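Local coordinates for uncharacterized metal-dependent hydrolase (Pyrococcus horikoshii, PDB 3IGH), which is uncharacterised but belongs to the metal-dependent amidohydrolases and probably hydrolyses carbon-nitrogen bonds other than peptide bonds, at residues A[29-34]-A[459-465]; A[64-69]-A[396-402]; A[181-187]-A[211-217]; A[227-231]-A[253-257]; A[257-261]-A[308-312]. All coordinates share one frame; numbering follows the deposited sequence. Where two conformers were deposited one is given.

Contact 1. Residues A[29-34]-A[459-465]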
# COMPACT_ATOMS: atom_id res chain seq x y z
N GLY A 29 -15.24 11.02 1.71
CA GLY A 29 -14.03 11.76 2.04
C GLY A 29 -13.51 12.68 0.95
O GLY A 29 -12.41 13.21 1.07
N LYS A 30 -14.28 12.87 -0.12
CA LYS A 30 -13.89 13.78 -1.20
C LYS A 30 -14.96 14.83 -1.51
O LYS A 30 -16.14 14.52 -1.47
CB LYS A 30 -13.52 13.01 -2.47
CG LYS A 30 -12.17 12.30 -2.39
CD LYS A 30 -11.57 12.09 -3.77
CE LYS A 30 -10.12 11.63 -3.68
NZ LYS A 30 -9.45 11.68 -5.01
N VAL A 31 -14.53 16.05 -1.82
CA VAL A 31 -15.42 17.12 -2.26
C VAL A 31 -15.91 16.83 -3.67
O VAL A 31 -15.11 16.53 -4.57
CB VAL A 31 -14.70 18.50 -2.22
CG1 VAL A 31 -15.57 19.59 -2.84
CG2 VAL A 31 -14.29 18.87 -0.77
N ILE A 32 -17.22 16.87 -3.88
CA ILE A 32 -17.77 16.65 -5.24
C ILE A 32 -18.51 17.85 -5.82
O ILE A 32 -18.70 17.95 -7.04
CB ILE A 32 -18.60 15.36 -5.32
CG1 ILE A 32 -19.77 15.38 -4.33
CG2 ILE A 32 -17.72 14.15 -5.05
CD1 ILE A 32 -20.87 14.41 -4.69
N TYR A 33 -18.92 18.76 -4.94
CA TYR A 33 -19.47 20.04 -5.33
C TYR A 33 -19.01 21.12 -4.35
O TYR A 33 -19.00 20.90 -3.14
CB TYR A 33 -21.01 19.99 -5.41
CG TYR A 33 -21.65 21.33 -5.72
CD1 TYR A 33 -21.67 21.83 -7.02
CD2 TYR A 33 -22.22 22.10 -4.71
CE1 TYR A 33 -22.24 23.06 -7.31
CE2 TYR A 33 -22.80 23.33 -4.98
CZ TYR A 33 -22.81 23.81 -6.28
OH TYR A 33 -23.38 25.03 -6.55
N ALA A 34 -18.60 22.26 -4.89
CA ALA A 34 -18.30 23.46 -4.11
C ALA A 34 -19.00 24.61 -4.79
O ALA A 34 -18.71 24.91 -5.95
CB ALA A 34 -16.78 23.72 -4.07
N LEU A 459 -10.37 22.83 -1.15
CA LEU A 459 -11.69 22.21 -0.95
C LEU A 459 -12.53 22.35 -2.21
O LEU A 459 -13.73 22.60 -2.17
CB LEU A 459 -12.39 22.73 0.32
CG LEU A 459 -11.76 22.39 1.68
CD1 LEU A 459 -12.37 23.23 2.80
CD2 LEU A 459 -11.83 20.89 2.03
N GLU A 460 -11.86 22.18 -3.35
CA GLU A 460 -12.49 22.16 -4.66
C GLU A 460 -12.80 20.70 -5.01
O GLU A 460 -12.24 19.80 -4.38
CB GLU A 460 -11.55 22.79 -5.69
CG GLU A 460 -11.42 24.30 -5.53
CD GLU A 460 -10.23 24.90 -6.26
OE1 GLU A 460 -9.92 26.09 -6.00
OE2 GLU A 460 -9.60 24.20 -7.09
N PRO A 461 -13.73 20.47 -5.96
CA PRO A 461 -14.03 19.10 -6.43
C PRO A 461 -12.80 18.27 -6.82
O PRO A 461 -11.90 18.77 -7.49
CB PRO A 461 -14.94 19.33 -7.65
CG PRO A 461 -15.64 20.61 -7.32
CD PRO A 461 -14.61 21.46 -6.62
N GLY A 462 -12.76 17.02 -6.36
CA GLY A 462 -11.62 16.13 -6.61
C GLY A 462 -10.68 16.02 -5.42
O GLY A 462 -9.98 15.02 -5.27
N PHE A 463 -10.67 17.05 -4.58
CA PHE A 463 -9.81 17.07 -3.40
C PHE A 463 -10.43 16.30 -2.23
O PHE A 463 -11.65 16.22 -2.12
CB PHE A 463 -9.50 18.50 -2.99
CG PHE A 463 -8.47 19.18 -3.86
CD1 PHE A 463 -8.84 19.82 -5.04
CD2 PHE A 463 -7.13 19.20 -3.48
CE1 PHE A 463 -7.88 20.46 -5.84
CE2 PHE A 463 -6.16 19.82 -4.27
CZ PHE A 463 -6.54 20.46 -5.45
N LYS A 464 -9.58 15.74 -1.38
CA LYS A 464 -10.02 15.14 -0.12
C LYS A 464 -10.65 16.22 0.77
O LYS A 464 -10.16 17.35 0.83
CB LYS A 464 -8.86 14.48 0.64
CG LYS A 464 -8.32 13.21 -0.01
CD LYS A 464 -7.43 12.43 0.96
CE LYS A 464 -6.99 11.11 0.34
NZ LYS A 464 -6.40 10.17 1.34
N ALA A 465 -11.74 15.87 1.44
CA ALA A 465 -12.45 16.80 2.32
C ALA A 465 -11.80 16.85 3.70
O ALA A 465 -12.38 16.40 4.69
CB ALA A 465 -13.92 16.42 2.42

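Contact 2. Residues A[64-69]-A[396-402]. With SO4 (sulfate ion), chain B.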
# COMPACT_ATOMS: atom_id res chain seq x y z
N PHE A 64 -1.56 21.19 6.79
CA PHE A 64 -0.74 20.07 6.33
C PHE A 64 0.68 20.41 6.77
O PHE A 64 1.30 21.34 6.24
CB PHE A 64 -0.87 19.98 4.80
CG PHE A 64 -0.30 18.71 4.19
CD1 PHE A 64 -1.00 18.07 3.17
CD2 PHE A 64 0.93 18.16 4.60
CE1 PHE A 64 -0.51 16.89 2.57
CE2 PHE A 64 1.42 16.99 4.01
CZ PHE A 64 0.69 16.36 2.99
N ASP A 65 1.21 19.70 7.76
CA ASP A 65 2.57 19.95 8.21
C ASP A 65 3.50 19.12 7.34
O ASP A 65 3.54 17.91 7.46
CB ASP A 65 2.73 19.56 9.69
CG ASP A 65 4.05 20.04 10.29
OD1 ASP A 65 5.13 19.86 9.68
OD2 ASP A 65 4.03 20.56 11.43
N SER A 66 4.27 19.79 6.50
CA SER A 66 5.05 19.06 5.48
C SER A 66 6.37 18.46 5.98
O SER A 66 7.12 17.89 5.18
CB SER A 66 5.29 19.95 4.25
OG SER A 66 6.06 21.09 4.59
N HIS A 67 6.65 18.53 7.28
CA HIS A 67 7.90 17.98 7.83
C HIS A 67 7.84 17.89 9.34
O HIS A 67 8.05 18.89 10.03
CB HIS A 67 9.10 18.84 7.39
CG HIS A 67 10.44 18.33 7.82
ND1 HIS A 67 11.47 18.12 6.93
CD2 HIS A 67 10.94 18.04 9.04
CE1 HIS A 67 12.54 17.70 7.58
NE2 HIS A 67 12.25 17.64 8.86
N LEU A 68 7.58 16.70 9.87
CA LEU A 68 7.69 16.48 11.30
C LEU A 68 8.07 15.04 11.62
O LEU A 68 8.16 14.19 10.72
CB LEU A 68 6.40 16.91 12.04
CG LEU A 68 5.02 16.46 11.58
CD1 LEU A 68 4.83 14.93 11.64
CD2 LEU A 68 3.98 17.14 12.44
N HIS A 69 8.28 14.77 12.90
CA HIS A 69 8.66 13.45 13.38
C HIS A 69 7.57 12.98 14.31
O HIS A 69 7.54 13.34 15.49
CB HIS A 69 9.98 13.54 14.13
CG HIS A 69 11.09 14.15 13.34
ND1 HIS A 69 11.93 13.42 12.53
CD2 HIS A 69 11.51 15.44 13.25
CE1 HIS A 69 12.81 14.23 11.97
NE2 HIS A 69 12.58 15.46 12.38
N GLY A 396 6.18 24.86 1.18
CA GLY A 396 5.29 24.29 2.19
C GLY A 396 5.76 24.69 3.58
O GLY A 396 6.95 24.90 3.79
N PHE A 397 4.82 24.80 4.51
CA PHE A 397 5.18 25.13 5.89
C PHE A 397 5.17 23.88 6.75
O PHE A 397 4.39 22.94 6.53
CB PHE A 397 4.20 26.16 6.49
CG PHE A 397 4.45 27.59 6.08
CD1 PHE A 397 5.47 27.93 5.18
CD2 PHE A 397 3.64 28.61 6.57
CE1 PHE A 397 5.69 29.25 4.80
CE2 PHE A 397 3.84 29.93 6.19
CZ PHE A 397 4.87 30.25 5.30
N SER A 398 6.01 23.89 7.77
CA SER A 398 6.13 22.77 8.67
C SER A 398 6.70 23.25 10.00
O SER A 398 7.13 24.39 10.12
CB SER A 398 7.06 21.71 8.07
OG SER A 398 8.29 22.26 7.63
N THR A 399 6.71 22.36 10.99
CA THR A 399 7.18 22.71 12.32
C THR A 399 8.44 21.96 12.70
O THR A 399 9.12 22.36 13.64
CB THR A 399 6.11 22.40 13.39
OG1 THR A 399 5.68 21.04 13.28
CG2 THR A 399 4.90 23.33 13.24
N ASP A 400 8.74 20.86 12.00
CA ASP A 400 9.78 19.91 12.42
C ASP A 400 9.50 19.43 13.85
O ASP A 400 10.42 19.16 14.61
CB ASP A 400 11.20 20.51 12.28
CG ASP A 400 12.29 19.46 12.32
OD1 ASP A 400 12.02 18.28 12.00
OD2 ASP A 400 13.43 19.82 12.69
N SER A 401 8.22 19.35 14.20
CA SER A 401 7.81 18.90 15.52
C SER A 401 8.46 17.54 15.84
O SER A 401 8.51 16.66 14.97
CB SER A 401 6.28 18.81 15.59
OG SER A 401 5.86 18.23 16.80
N PRO A 402 8.96 17.37 17.07
CA PRO A 402 8.86 18.22 18.27
C PRO A 402 9.95 19.28 18.52
O PRO A 402 10.05 19.78 19.65
CB PRO A 402 8.89 17.19 19.39
CG PRO A 402 9.85 16.13 18.88
CD PRO A 402 9.73 16.15 17.35
S SO4 B . 15.65 17.35 10.18
O1 SO4 B . 14.55 16.43 10.37
O2 SO4 B . 15.34 18.59 10.88
O3 SO4 B . 16.86 16.79 10.77
O4 SO4 B . 15.82 17.62 8.75

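Contact 3. Residues A[181-187]-A[211-217]. With SO4 (sulfate ion), chain F; SO4 (sulfate ion), chain H.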
# COMPACT_ATOMS: atom_id res chain seq x y z
N LEU A 181 13.12 0.52 22.25
CA LEU A 181 11.71 0.72 21.99
C LEU A 181 11.19 -0.44 21.16
O LEU A 181 11.90 -0.95 20.29
CB LEU A 181 11.48 2.05 21.26
CG LEU A 181 11.85 3.35 22.00
CD1 LEU A 181 11.65 4.56 21.08
CD2 LEU A 181 11.03 3.50 23.29
N THR A 182 9.97 -0.88 21.47
CA THR A 182 9.30 -1.94 20.70
C THR A 182 8.35 -1.32 19.70
O THR A 182 8.04 -0.13 19.81
CB THR A 182 8.47 -2.85 21.61
OG1 THR A 182 7.42 -2.08 22.20
CG2 THR A 182 9.34 -3.48 22.71
N VAL A 183 7.85 -2.11 18.75
CA VAL A 183 6.81 -1.65 17.83
C VAL A 183 5.59 -1.12 18.58
O VAL A 183 5.03 -0.07 18.22
CB VAL A 183 6.41 -2.75 16.80
CG1 VAL A 183 5.24 -2.29 15.92
CG2 VAL A 183 7.61 -3.10 15.93
N GLU A 184 5.21 -1.81 19.66
CA GLU A 184 4.08 -1.39 20.50
C GLU A 184 4.29 0.01 21.08
O GLU A 184 3.34 0.79 21.18
CB GLU A 184 3.80 -2.40 21.62
CG GLU A 184 3.72 -3.86 21.18
CD GLU A 184 5.06 -4.58 21.28
OE1 GLU A 184 5.76 -4.70 20.24
OE2 GLU A 184 5.43 -5.02 22.40
N ASP A 185 5.54 0.33 21.46
CA ASP A 185 5.89 1.68 21.93
C ASP A 185 5.67 2.72 20.83
O ASP A 185 5.10 3.79 21.08
CB ASP A 185 7.34 1.76 22.38
CG ASP A 185 7.61 0.97 23.64
OD1 ASP A 185 6.68 0.80 24.46
OD2 ASP A 185 8.75 0.52 23.81
N TYR A 186 6.13 2.40 19.63
CA TYR A 186 5.95 3.28 18.46
C TYR A 186 4.48 3.48 18.12
O TYR A 186 4.08 4.60 17.80
CB TYR A 186 6.71 2.75 17.25
CG TYR A 186 8.18 3.10 17.21
CD1 TYR A 186 9.14 2.25 17.77
CD2 TYR A 186 8.63 4.27 16.59
CE1 TYR A 186 10.50 2.55 17.72
CE2 TYR A 186 9.98 4.59 16.54
CZ TYR A 186 10.90 3.73 17.11
OH TYR A 186 12.23 4.03 17.05
N VAL A 187 3.68 2.41 18.21
CA VAL A 187 2.23 2.53 17.99
C VAL A 187 1.64 3.53 18.99
O VAL A 187 0.89 4.43 18.61
CB VAL A 187 1.49 1.14 18.05
CG1 VAL A 187 -0.03 1.30 18.05
CG2 VAL A 187 1.90 0.25 16.88
N ASN A 211 11.88 5.11 10.56
CA ASN A 211 12.76 3.95 10.70
C ASN A 211 11.98 2.63 10.62
O ASN A 211 10.78 2.63 10.33
CB ASN A 211 13.65 4.04 11.97
CG ASN A 211 12.84 4.03 13.28
OD1 ASN A 211 11.76 3.45 13.37
ND2 ASN A 211 13.39 4.69 14.31
N GLU A 212 12.65 1.52 10.91
CA GLU A 212 12.07 0.18 10.71
C GLU A 212 10.85 -0.06 11.59
O GLU A 212 9.79 -0.48 11.10
CB GLU A 212 13.12 -0.92 10.97
CG GLU A 212 14.22 -1.04 9.89
CD GLU A 212 15.41 -0.08 10.05
OE1 GLU A 212 15.36 0.91 10.84
OE2 GLU A 212 16.42 -0.31 9.34
N LYS A 213 10.98 0.23 12.88
CA LYS A 213 9.86 0.03 13.80
C LYS A 213 8.73 1.03 13.67
O LYS A 213 7.56 0.68 13.89
CB LYS A 213 10.36 -0.03 15.24
CG LYS A 213 11.17 -1.27 15.52
CD LYS A 213 11.51 -1.41 16.98
CE LYS A 213 12.25 -2.72 17.20
NZ LYS A 213 12.78 -2.83 18.58
N ALA A 214 9.06 2.28 13.33
CA ALA A 214 8.03 3.29 13.05
C ALA A 214 7.22 2.85 11.82
O ALA A 214 6.00 2.98 11.81
CB ALA A 214 8.64 4.66 12.82
N LEU A 215 7.90 2.32 10.80
CA LEU A 215 7.20 1.81 9.63
C LEU A 215 6.29 0.63 9.96
O LEU A 215 5.15 0.61 9.51
CB LEU A 215 8.16 1.47 8.48
CG LEU A 215 7.47 1.06 7.16
CD1 LEU A 215 6.48 2.12 6.65
CD2 LEU A 215 8.48 0.69 6.08
N ARG A 216 6.76 -0.32 10.77
CA ARG A 216 5.91 -1.43 11.23
C ARG A 216 4.66 -0.93 11.96
O ARG A 216 3.56 -1.45 11.76
CB ARG A 216 6.68 -2.38 12.15
CG ARG A 216 7.73 -3.21 11.47
CD ARG A 216 8.31 -4.19 12.50
NE ARG A 216 9.33 -5.04 11.92
CZ ARG A 216 9.08 -6.23 11.37
NH1 ARG A 216 10.08 -6.93 10.86
NH2 ARG A 216 7.84 -6.70 11.32
N ALA A 217 4.85 0.07 12.81
CA ALA A 217 3.76 0.70 13.56
C ALA A 217 2.75 1.36 12.62
O ALA A 217 1.54 1.22 12.78
CB ALA A 217 4.32 1.72 14.54
S SO4 F . 9.42 -5.61 18.85
O1 SO4 F . 7.98 -5.85 18.90
O2 SO4 F . 10.01 -5.82 20.16
O3 SO4 F . 10.02 -6.53 17.89
O4 SO4 F . 9.67 -4.26 18.41
S SO4 H . 17.04 5.10 13.36
O1 SO4 H . 15.90 5.79 13.95
O2 SO4 H . 18.25 5.40 14.11
O3 SO4 H . 16.80 3.67 13.37
O4 SO4 H . 17.21 5.54 11.98

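Contact 4. Residues A[227-231]-A[253-257]. With SO4 (sulfate ion), chain K; SO4 (sulfate ion), chain O.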
# COMPACT_ATOMS: atom_id res chain seq x y z
N LEU A 227 -5.19 4.95 11.94
CA LEU A 227 -4.50 6.18 11.52
C LEU A 227 -5.54 7.27 11.26
O LEU A 227 -6.38 7.14 10.36
CB LEU A 227 -3.68 5.95 10.25
CG LEU A 227 -2.18 5.64 10.24
CD1 LEU A 227 -1.68 5.79 8.81
CD2 LEU A 227 -1.36 6.53 11.17
N SER A 228 -5.49 8.34 12.04
CA SER A 228 -6.55 9.34 12.00
C SER A 228 -6.17 10.57 11.18
O SER A 228 -6.98 11.48 11.00
CB SER A 228 -6.94 9.74 13.42
OG SER A 228 -5.84 10.32 14.09
N ILE A 229 -4.93 10.60 10.68
CA ILE A 229 -4.43 11.68 9.83
C ILE A 229 -3.74 11.06 8.61
O ILE A 229 -3.31 9.91 8.65
CB ILE A 229 -3.41 12.60 10.59
CG1 ILE A 229 -2.22 11.78 11.12
CG2 ILE A 229 -4.12 13.40 11.71
CD1 ILE A 229 -1.02 12.61 11.65
N ASN A 230 -3.63 11.83 7.53
CA ASN A 230 -2.86 11.41 6.36
C ASN A 230 -1.37 11.48 6.66
O ASN A 230 -0.87 12.49 7.16
CB ASN A 230 -3.22 12.25 5.13
CG ASN A 230 -4.71 12.25 4.85
OD1 ASN A 230 -5.33 11.19 4.72
ND2 ASN A 230 -5.30 13.44 4.76
N VAL A 231 -0.67 10.39 6.39
CA VAL A 231 0.76 10.30 6.69
C VAL A 231 1.53 9.98 5.41
O VAL A 231 1.34 8.92 4.81
CB VAL A 231 1.05 9.22 7.76
CG1 VAL A 231 2.56 9.10 8.03
CG2 VAL A 231 0.29 9.52 9.07
N GLY A 253 -2.15 4.20 0.33
CA GLY A 253 -3.21 3.47 1.00
C GLY A 253 -4.34 4.42 1.35
O GLY A 253 -4.53 5.45 0.71
N ASN A 254 -5.08 4.06 2.39
CA ASN A 254 -6.20 4.87 2.86
C ASN A 254 -5.71 6.15 3.55
O ASN A 254 -6.10 7.25 3.19
CB ASN A 254 -7.05 4.04 3.81
CG ASN A 254 -8.24 4.81 4.34
OD1 ASN A 254 -8.92 5.52 3.60
ND2 ASN A 254 -8.48 4.67 5.64
N ARG A 255 -4.85 5.99 4.53
CA ARG A 255 -4.26 7.13 5.24
C ARG A 255 -2.75 7.19 5.08
O ARG A 255 -2.16 8.27 5.12
CB ARG A 255 -4.61 7.04 6.72
CG ARG A 255 -6.06 7.29 7.02
CD ARG A 255 -6.38 8.73 6.81
NE ARG A 255 -7.65 9.11 7.42
CZ ARG A 255 -8.13 10.35 7.42
NH1 ARG A 255 -7.44 11.32 6.83
NH2 ARG A 255 -9.30 10.61 7.99
N LEU A 256 -2.12 6.02 4.94
CA LEU A 256 -0.67 5.92 4.82
C LEU A 256 -0.22 5.89 3.36
O LEU A 256 -0.73 5.11 2.55
CB LEU A 256 -0.18 4.65 5.54
CG LEU A 256 1.33 4.33 5.48
CD1 LEU A 256 2.14 5.40 6.24
CD2 LEU A 256 1.61 2.93 6.05
N THR A 257 0.73 6.76 3.05
CA THR A 257 1.44 6.73 1.78
C THR A 257 2.92 6.42 2.04
O THR A 257 3.57 7.11 2.84
CB THR A 257 1.37 8.10 1.06
OG1 THR A 257 0.00 8.51 0.97
CG2 THR A 257 1.98 8.05 -0.35
S SO4 K . -10.61 7.09 7.62
O1 SO4 K . -11.84 6.73 8.32
O2 SO4 K . -9.51 7.19 8.58
O3 SO4 K . -10.30 6.07 6.63
O4 SO4 K . -10.79 8.36 6.93
S SO4 O . -11.63 13.38 8.98
O1 SO4 O . -13.00 13.26 8.49
O2 SO4 O . -11.37 12.27 9.90
O3 SO4 O . -10.70 13.31 7.86
O4 SO4 O . -11.46 14.65 9.69

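Contact 5. Residues A[257-261]-A[308-312]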
# COMPACT_ATOMS: atom_id res chain seq x y z
N THR A 257 0.73 6.76 3.05
CA THR A 257 1.44 6.73 1.78
C THR A 257 2.92 6.42 2.04
O THR A 257 3.57 7.11 2.84
CB THR A 257 1.37 8.10 1.06
OG1 THR A 257 0.00 8.51 0.97
CG2 THR A 257 1.98 8.05 -0.35
N ILE A 258 3.44 5.40 1.38
CA ILE A 258 4.90 5.21 1.32
C ILE A 258 5.34 6.24 0.29
O ILE A 258 5.07 6.07 -0.90
CB ILE A 258 5.28 3.76 0.90
CG1 ILE A 258 4.56 2.74 1.79
CG2 ILE A 258 6.82 3.56 0.93
CD1 ILE A 258 4.78 2.91 3.31
N ALA A 259 5.95 7.32 0.75
CA ALA A 259 6.12 8.52 -0.09
C ALA A 259 7.54 8.73 -0.64
O ALA A 259 7.70 9.16 -1.78
CB ALA A 259 5.67 9.78 0.68
N GLY A 260 8.55 8.47 0.17
CA GLY A 260 9.91 8.83 -0.23
C GLY A 260 11.00 8.39 0.72
O GLY A 260 10.76 7.59 1.62
N VAL A 261 12.20 8.92 0.49
CA VAL A 261 13.35 8.71 1.37
C VAL A 261 13.83 10.08 1.86
O VAL A 261 13.69 11.08 1.15
CB VAL A 261 14.51 7.95 0.63
CG1 VAL A 261 15.09 8.78 -0.51
CG2 VAL A 261 15.62 7.52 1.60
N GLY A 308 10.05 4.98 -7.90
CA GLY A 308 9.09 6.08 -8.02
C GLY A 308 8.88 6.85 -6.73
O GLY A 308 7.86 7.51 -6.55
N LEU A 309 9.85 6.75 -5.82
CA LEU A 309 9.77 7.42 -4.52
C LEU A 309 10.32 8.83 -4.57
O LEU A 309 11.26 9.12 -5.34
CB LEU A 309 10.52 6.60 -3.45
CG LEU A 309 9.84 5.32 -2.98
CD1 LEU A 309 10.85 4.45 -2.28
CD2 LEU A 309 8.64 5.61 -2.07
N ASP A 310 9.75 9.71 -3.75
CA ASP A 310 10.25 11.08 -3.63
C ASP A 310 11.58 11.08 -2.87
O ASP A 310 11.96 10.11 -2.22
CB ASP A 310 9.22 11.97 -2.90
CG ASP A 310 9.46 13.46 -3.11
OD1 ASP A 310 10.25 13.85 -4.00
OD2 ASP A 310 8.86 14.27 -2.37
N VAL A 311 12.33 12.17 -3.00
CA VAL A 311 13.60 12.31 -2.32
C VAL A 311 13.64 13.68 -1.65
O VAL A 311 13.53 14.72 -2.32
CB VAL A 311 14.79 12.16 -3.32
CG1 VAL A 311 16.13 12.29 -2.59
CG2 VAL A 311 14.69 10.81 -4.08
N ALA A 312 13.78 13.68 -0.33
CA ALA A 312 13.88 14.90 0.46
C ALA A 312 15.27 15.01 1.03
O ALA A 312 15.78 14.07 1.64
CB ALA A 312 12.84 14.92 1.60

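Contact 1. Residues A[29-34]-A[459-465]
A type II beta turn from Glu460 to Phe463 docks on strand 30-35, within this chain an edge strand of the small N-terminal sheet, and Val31 is the residue it grips. Val31 N donates to Phe463 O over 2.9 Å, while Gly462 N returns a bond to Val31 O at 3.0 Å. Farther along, Ala465 N reaches Gly29 O at 2.8 Å. The Val31 side chain drops into the curve of the turn: CG1 rests 3.6 Å from Leu459 O, and CG2 packs against Ala465 CB at 4.0 Å. Lys30, extended beyond CG, runs along the turn backbone, its CB 3.7 Å from Phe463 O and its NZ in a weak 3.4 Å bond to Gly462 O; NZ also forms a long, weak ion pair with Asp455. With an alanine at Lys30 the extended chain is gone, and Gly462 O would probably be left without this weak donor and the turn backbone without its apolar cover. Ala34 CB meets Pro461 CD at 4.0 Å. Behind the strand, Ile32 and Tyr33 form a classic bulge opposite Val25 of strand 23-27, Tyr33 lies against helix 37-47, and His28 of the second subunit packs on Lys30.

Contact 2. Residues A[64-69]-A[396-402]
Asp65, on strand 58-68, points its carboxylate at Thr399. CG is anti to the backbone N (chi1 -169°), which lets OD2 take the Thr399 OG1 proton on its syn lone pair at 2.5 Å, while OD1 accepts both Thr399 N, at 3.2 Å, and His67 N, the latter closing an Asx turn. Next, Ser66 N donates to Phe397 O at 3.2 Å, and its hydroxyl is bonded to Ser359. The chain turns a corner here, and His67 O receives Asp400 N at 2.9 Å. Strands 58-68 and 395-397 are the first and last of the eight barrel strands, and their C-terminal ends bring together a His-x-His pair and an aspartate that correspond to metal ligands in related amidohydrolases and probably act likewise here. In this crystal a sulfate, probably from the crystallisation liquor, sits at their ends, bonded also to Lys262, His314 and His339. His67 NE2 gives sulfate O1 a bond of 3.0 Å in the ring plane, with ND1 held by Glu338. Asp400 OD1 lies 3.2 Å from His67 CD2, ring and carboxylate standing 81° apart. Leu68 CB packs on Ser401 CB at 4.0 Å. Finally, His69 NE2 adds a weak bond to sulfate O1, and His69 N meets Ser401 O at 2.8 Å.

Contact 3. Residues A[181-187]-A[211-217]
The side chains of Lys213 and Tyr186 cross at about a right angle. With CG beside the backbone N (chi1 -69°) and the chain extended beyond it, Lys213 runs on to Leu181. Its CB lies 3.6 Å from Tyr186 CE1, CG packs on Val183 CG2 at 4.0 Å, and CD passes Leu181 O. CE comes within 3.2 Å of a sulfate oxygen, O4, and NZ, in the carbonyl plane, donates to Leu181 O over 2.7 Å; Glu178 O takes a second bond from it. Segments 183-187 and 212-217, from the helices before and after strand 202-210, have axes 8.3 Å apart, crossing at -64°. Alanines line the approach, consistent with its closeness: Ala217 CB touches Val187 CG2 at 3.7 Å, and Ala214 CB meets Tyr186 CD2. One face of the Tyr186 ring lies over the Lys213-Ala214 peptide. Asn211 ND2 donates to Tyr186 OH at 3.0 Å, while Asn211 OD1 caps its own helix at Ala214 N; the hydroxyl is also bonded to Asn177 O. The ammonium thus sits between Glu178 O of helix 166-180 and Leu181 O just beyond its end, which would probably stabilise its charge. The same sulfate, bonded to Val183 N, lies where the start of helix 183-199 and the lysine would probably favour an anion.

Contact 4. Residues A[227-231]-A[253-257]
With CG beside the backbone N (chi1 -70°) and a bend at chi2 (-71°), Arg255 folds along the 227-231 backbone, and Asn230, with CG beside its own N, turns its amide to meet it. Arg255 NH1 donates to Asn230 OD1 at 3.0 Å, arriving well above the amide carbonyl plane, the two flat groups being 40° apart. Ser228 O stands 3.8 Å above the centre of the guanidinium, over one face. Asn230 ND2 is held elsewhere, by Ser204 and by Glu466, which also forms a salt bridge with Arg255 NH1. Here strands 230-235 and 256-264, parallel neighbours in the amidohydrolase barrel, begin their pairing: Val231 N bonds to Arg255 O and Thr257 N to Val231 O, each at 2.9 Å and nearly straight. Leu227 and Arg255 run antiparallel past one another, and Leu227 CD1 reaches Leu256 CB at 3.8 Å against helix 212-223. At its outer edge the guanidinium serves two sulfates, NE bonding to O2 of one at 2.9 Å and NH2 to O3 of the other at 3.0 Å. A leucine in place of Arg255 would probably leave Glu466 without this charged mate and Asn230 OD1 without this donor. The carboxylate of Glu222 accepts bonds from the backbone N atoms of Asn254, Arg255 and Leu256.

Contact 5. Residues A[257-261]-A[308-312]
Gly260 and Asp310 pair across two parallel strands of the amidohydrolase barrel, 256-264 and 310-315; the axes of their segments 257-261 and 310-312 come within 4.6 Å and are turned 47° against each other. This is the tight part. Gly260 CA lies only 3.1 Å from Asp310 O, and a beta carbon at Gly260 would collide with that oxygen, so the pairing as built depends on glycine. Asp310 N donates to Ala259 O at 2.9 Å, and Val261 N answers to Asp310 O at 3.0 Å. With CG anti to the backbone N (chi1 -162°), the Asp310 carboxylate leads away from strand 256-264 toward Tyr234, which bonds OD2, and Arg357, which forms a salt bridge with OD1. Toward the start of the strands the contact loosens to Leu309, which follows the Schellman motif ending helix 294-305: its CD2 lies 3.6 Å from Gly260 N but 4.1 Å from Ile258 CG2. Ile258 also packs on Phe251 of the second subunit. At the other end Val261 and Val311 lie side by side, CG1 to CG2 4.1 Å, and Ala312 N points at Val261 O, 3.0 Å away with an N-H...O angle of 174°.

How the contacts relate
From the N terminus, contact 1 opens first and closes last, joining the small N-terminal sheet to the loop before strand 467-470. Contact 2 nests inside it and brings the first barrel strand against the last, some 330 residues on. Within that loop the other three follow in series: contact 3 packs the helices before and after strand 202-210, contact 4 pairs strands 230-235 and 256-264, and contact 5 continues from Thr257, shared with contact 4, to strand 310-315. None of the loops cross. Contacts 1 and 4 also meet directly, through Lys464 beside Asn230 and Asn254, as do contacts 3 and 5, through Leu215 and Ile258.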